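Local coordinates for putative protein (PDB 1T6T) that is of unknown function but carries a Toprim domain related to that of RNase M5, so it may act on nucleic acid, at residues B[15-29]-B[35-47]. Numbering follows the deposited sequence.
Sequences LKKASREAVILVEGK and LSKFSIKNVIDLS
Leu15 meets Ile40 at about a right angle, its CD2 methyl 3.9 Å from Ile40 CD1, while the aliphatic part of Lys16 covers Ile40 CG1. Ser19 then binds the amide of Asn42: ND2 donates to Ser19 O (3.0 Å, 162° at the hydrogen), which lies close to the amide plane. This reach depends on CG standing anti to the backbone N of Asn42 (chi1 -170°). A water joins Ser19 OG to Asn42 N, and Val23 CG2 rests 3.6 Å from Asn42 OD1. A leucine in place of Asn42 would probably leave Ser19 O without this donor and the turn after helix 8-18 less firmly tied to the approach to strand 43-45. From Ile24 onward the backbones pair in parallel: Ile24 N binds Asn42 O and Ile24 O takes Ile44 N at 2.8 Å, while Ile24 CD1 presses tightly on CG2 of Ile40 (3.5 Å), in the loop after helix 29-36. On the other face Leu25 CD2 lies beside Ile44 CB, where helix 51-58 covers Ile44 and helix 73-88 touches Leu25. Val26 continues the pairing with Ile44 O and Leu46 N, and packs against Val43 and, through CG1, Leu35 CD1 of helix 29-36. Glu27 O accepts from Ser47 N (2.9 Å), one step beyond the strand ends; strand 23-26, helix 29-36 and strand 43-45 form a beta-alpha-beta unit of the parallel Toprim sheet.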
# COMPACT_ATOMS: atom_id res chain seq x y z
N LEU B 15 -20.18 -7.46 10.22
CA LEU B 15 -18.79 -7.75 9.91
C LEU B 15 -18.13 -8.49 11.06
O LEU B 15 -17.41 -9.46 10.85
CB LEU B 15 -18.02 -6.45 9.62
CG LEU B 15 -16.54 -6.61 9.25
CD1 LEU B 15 -16.39 -7.54 8.04
CD2 LEU B 15 -15.94 -5.24 8.97
N LYS B 16 -18.39 -8.04 12.29
CA LYS B 16 -17.80 -8.70 13.45
C LYS B 16 -18.23 -10.16 13.52
O LYS B 16 -17.41 -11.04 13.77
CB LYS B 16 -18.19 -7.99 14.76
CG LYS B 16 -17.46 -8.56 15.97
CD LYS B 16 -17.71 -7.78 17.25
CE LYS B 16 -19.09 -8.04 17.81
NZ LYS B 16 -19.26 -7.41 19.15
N LYS B 17 -19.52 -10.41 13.28
CA LYS B 17 -20.03 -11.77 13.31
C LYS B 17 -19.34 -12.60 12.24
O LYS B 17 -18.90 -13.72 12.49
CB LYS B 17 -21.54 -11.77 13.05
CG LYS B 17 -22.35 -10.99 14.06
CD LYS B 17 -23.85 -11.11 13.80
CE LYS B 17 -24.65 -10.22 14.74
NZ LYS B 17 -24.33 -10.49 16.17
N ALA B 18 -19.23 -12.03 11.04
CA ALA B 18 -18.60 -12.72 9.92
C ALA B 18 -17.11 -12.99 10.16
O ALA B 18 -16.57 -13.97 9.64
CB ALA B 18 -18.77 -11.90 8.65
N SER B 19 -16.47 -12.13 10.95
CA SER B 19 -15.05 -12.28 11.23
C SER B 19 -14.69 -13.50 12.06
O SER B 19 -13.52 -13.79 12.26
CB SER B 19 -14.49 -11.01 11.90
OG SER B 19 -14.88 -10.91 13.26
N ARG B 20 -15.69 -14.21 12.58
CA ARG B 20 -15.41 -15.42 13.34
C ARG B 20 -15.34 -16.60 12.38
O ARG B 20 -14.85 -17.68 12.74
CB ARG B 20 -16.50 -15.70 14.38
CG ARG B 20 -16.40 -14.89 15.66
CD ARG B 20 -17.08 -13.55 15.53
NE ARG B 20 -17.44 -13.00 16.84
CZ ARG B 20 -16.63 -12.30 17.62
NH1 ARG B 20 -15.38 -12.05 17.24
NH2 ARG B 20 -17.06 -11.84 18.79
N GLU B 21 -15.81 -16.40 11.15
CA GLU B 21 -15.82 -17.45 10.14
C GLU B 21 -14.90 -17.15 8.95
O GLU B 21 -14.61 -18.04 8.15
CB GLU B 21 -17.25 -17.64 9.60
CG GLU B 21 -18.31 -17.82 10.67
CD GLU B 21 -18.12 -19.08 11.49
OE1 GLU B 21 -18.05 -20.18 10.88
OE2 GLU B 21 -18.04 -18.98 12.73
N ALA B 22 -14.46 -15.91 8.83
CA ALA B 22 -13.59 -15.52 7.73
C ALA B 22 -12.61 -14.43 8.16
O ALA B 22 -12.91 -13.65 9.06
CB ALA B 22 -14.42 -15.02 6.56
N VAL B 23 -11.44 -14.40 7.52
CA VAL B 23 -10.43 -13.41 7.84
C VAL B 23 -10.66 -12.17 6.99
O VAL B 23 -11.03 -12.25 5.82
CB VAL B 23 -9.00 -13.94 7.54
CG1 VAL B 23 -7.97 -12.88 7.91
CG2 VAL B 23 -8.75 -15.20 8.34
N ILE B 24 -10.44 -11.01 7.59
CA ILE B 24 -10.60 -9.74 6.91
C ILE B 24 -9.23 -9.25 6.45
O ILE B 24 -8.27 -9.29 7.22
CB ILE B 24 -11.21 -8.68 7.85
CG1 ILE B 24 -12.63 -9.10 8.24
CG2 ILE B 24 -11.18 -7.30 7.19
CD1 ILE B 24 -13.22 -8.31 9.39
N LEU B 25 -9.15 -8.79 5.21
CA LEU B 25 -7.90 -8.27 4.68
C LEU B 25 -8.03 -6.77 4.42
O LEU B 25 -8.98 -6.32 3.76
CB LEU B 25 -7.53 -8.96 3.36
CG LEU B 25 -7.34 -10.48 3.36
CD1 LEU B 25 -6.75 -10.90 2.01
CD2 LEU B 25 -6.40 -10.90 4.49
N VAL B 26 -7.08 -6.00 4.95
CA VAL B 26 -7.07 -4.56 4.75
C VAL B 26 -5.67 -4.18 4.30
O VAL B 26 -4.76 -5.00 4.33
CB VAL B 26 -7.43 -3.77 6.05
CG1 VAL B 26 -8.84 -4.12 6.50
CG2 VAL B 26 -6.41 -4.06 7.15
N GLU B 27 -5.51 -2.94 3.89
CA GLU B 27 -4.22 -2.48 3.40
C GLU B 27 -3.25 -2.08 4.50
O GLU B 27 -2.12 -2.55 4.52
CB GLU B 27 -4.43 -1.28 2.47
CG GLU B 27 -3.50 -1.25 1.27
CD GLU B 27 -2.04 -1.29 1.65
OE1 GLU B 27 -1.56 -0.34 2.30
OE2 GLU B 27 -1.38 -2.30 1.31
N GLY B 28 -3.70 -1.23 5.41
CA GLY B 28 -2.80 -0.76 6.45
C GLY B 28 -3.04 -1.08 7.91
O GLY B 28 -4.12 -1.50 8.32
N LYS B 29 -2.00 -0.84 8.70
CA LYS B 29 -2.04 -1.10 10.13
C LYS B 29 -3.10 -0.22 10.79
O LYS B 29 -3.72 -0.63 11.77
CB LYS B 29 -0.67 -0.83 10.74
CG LYS B 29 -0.51 -1.32 12.17
CD LYS B 29 0.93 -1.23 12.64
CE LYS B 29 1.44 0.21 12.62
NZ LYS B 29 2.85 0.30 13.10
N LEU B 35 -10.55 -1.18 13.02
CA LEU B 35 -11.45 -2.31 13.21
C LEU B 35 -11.36 -2.87 14.62
O LEU B 35 -12.35 -3.32 15.19
CB LEU B 35 -11.12 -3.41 12.20
CG LEU B 35 -11.49 -3.07 10.75
CD1 LEU B 35 -10.87 -4.08 9.79
CD2 LEU B 35 -13.01 -3.04 10.62
N SER B 36 -10.15 -2.84 15.18
CA SER B 36 -9.92 -3.35 16.53
C SER B 36 -10.77 -2.60 17.56
O SER B 36 -11.20 -3.18 18.55
CB SER B 36 -8.43 -3.21 16.88
OG SER B 36 -8.17 -3.76 18.16
N LYS B 37 -11.01 -1.32 17.32
CA LYS B 37 -11.82 -0.52 18.23
C LYS B 37 -13.24 -1.04 18.35
O LYS B 37 -13.91 -0.80 19.36
CB LYS B 37 -11.83 0.94 17.78
CG LYS B 37 -10.47 1.61 17.85
CD LYS B 37 -10.55 3.09 17.54
CE LYS B 37 -9.19 3.75 17.67
NZ LYS B 37 -8.62 3.54 19.03
N PHE B 38 -13.70 -1.74 17.32
CA PHE B 38 -15.05 -2.31 17.31
C PHE B 38 -15.00 -3.80 17.65
O PHE B 38 -15.94 -4.54 17.39
CB PHE B 38 -15.69 -2.10 15.94
CG PHE B 38 -15.97 -0.66 15.62
CD1 PHE B 38 -17.09 -0.03 16.14
CD2 PHE B 38 -15.08 0.07 14.83
CE1 PHE B 38 -17.34 1.32 15.87
CE2 PHE B 38 -15.32 1.42 14.56
CZ PHE B 38 -16.45 2.04 15.08
N SER B 39 -13.89 -4.21 18.25
CA SER B 39 -13.68 -5.60 18.64
C SER B 39 -13.60 -6.57 17.47
O SER B 39 -13.92 -7.75 17.59
CB SER B 39 -14.77 -6.05 19.61
OG SER B 39 -14.69 -5.30 20.82
N ILE B 40 -13.18 -6.07 16.31
CA ILE B 40 -13.00 -6.91 15.14
C ILE B 40 -11.49 -7.11 15.06
O ILE B 40 -10.75 -6.21 14.66
CB ILE B 40 -13.55 -6.23 13.87
CG1 ILE B 40 -15.07 -6.04 14.01
CG2 ILE B 40 -13.24 -7.10 12.64
CD1 ILE B 40 -15.72 -5.31 12.84
N LYS B 41 -11.05 -8.30 15.46
CA LYS B 41 -9.63 -8.62 15.53
C LYS B 41 -9.04 -9.55 14.47
O LYS B 41 -7.83 -9.52 14.23
CB LYS B 41 -9.33 -9.22 16.91
CG LYS B 41 -9.79 -8.35 18.08
CD LYS B 41 -8.96 -7.09 18.18
CE LYS B 41 -7.50 -7.41 18.48
NZ LYS B 41 -6.65 -6.19 18.58
N ASN B 42 -9.87 -10.38 13.84
CA ASN B 42 -9.39 -11.32 12.83
C ASN B 42 -9.13 -10.57 11.53
O ASN B 42 -9.85 -10.73 10.54
CB ASN B 42 -10.42 -12.44 12.64
CG ASN B 42 -9.90 -13.59 11.81
OD1 ASN B 42 -8.69 -13.77 11.66
ND2 ASN B 42 -10.81 -14.39 11.26
N VAL B 43 -8.08 -9.76 11.55
CA VAL B 43 -7.72 -8.91 10.42
C VAL B 43 -6.24 -9.01 10.08
O VAL B 43 -5.39 -9.09 10.96
CB VAL B 43 -8.03 -7.43 10.74
CG1 VAL B 43 -7.73 -6.54 9.53
CG2 VAL B 43 -9.49 -7.28 11.16
N ILE B 44 -5.93 -9.01 8.79
CA ILE B 44 -4.55 -9.04 8.33
C ILE B 44 -4.32 -7.79 7.50
O ILE B 44 -5.11 -7.48 6.60
CB ILE B 44 -4.24 -10.26 7.43
CG1 ILE B 44 -4.33 -11.55 8.24
CG2 ILE B 44 -2.84 -10.12 6.81
CD1 ILE B 44 -4.09 -12.80 7.41
N ASP B 45 -3.26 -7.05 7.81
CA ASP B 45 -2.93 -5.86 7.03
C ASP B 45 -1.86 -6.24 6.01
O ASP B 45 -0.86 -6.87 6.36
CB ASP B 45 -2.46 -4.72 7.96
CG ASP B 45 -1.33 -5.13 8.90
OD1 ASP B 45 -1.33 -6.27 9.40
OD2 ASP B 45 -0.46 -4.28 9.16
N LEU B 46 -2.09 -5.88 4.76
CA LEU B 46 -1.20 -6.22 3.65
C LEU B 46 0.13 -5.48 3.56
O LEU B 46 1.15 -6.08 3.19
CB LEU B 46 -1.97 -6.07 2.33
CG LEU B 46 -1.37 -6.67 1.06
CD1 LEU B 46 -1.28 -8.18 1.18
CD2 LEU B 46 -2.26 -6.29 -0.12
N SER B 47 0.15 -4.19 3.87
CA SER B 47 1.40 -3.44 3.77
C SER B 47 2.50 -4.10 4.58
O SER B 47 2.30 -4.45 5.75
CB SER B 47 1.20 -2.00 4.24
OG SER B 47 2.40 -1.25 4.05
O HOH W 1 -18.59 -4.27 18.06
O HOH W 2 -12.67 -10.63 14.74
O HOH W 3 -14.37 -9.88 19.28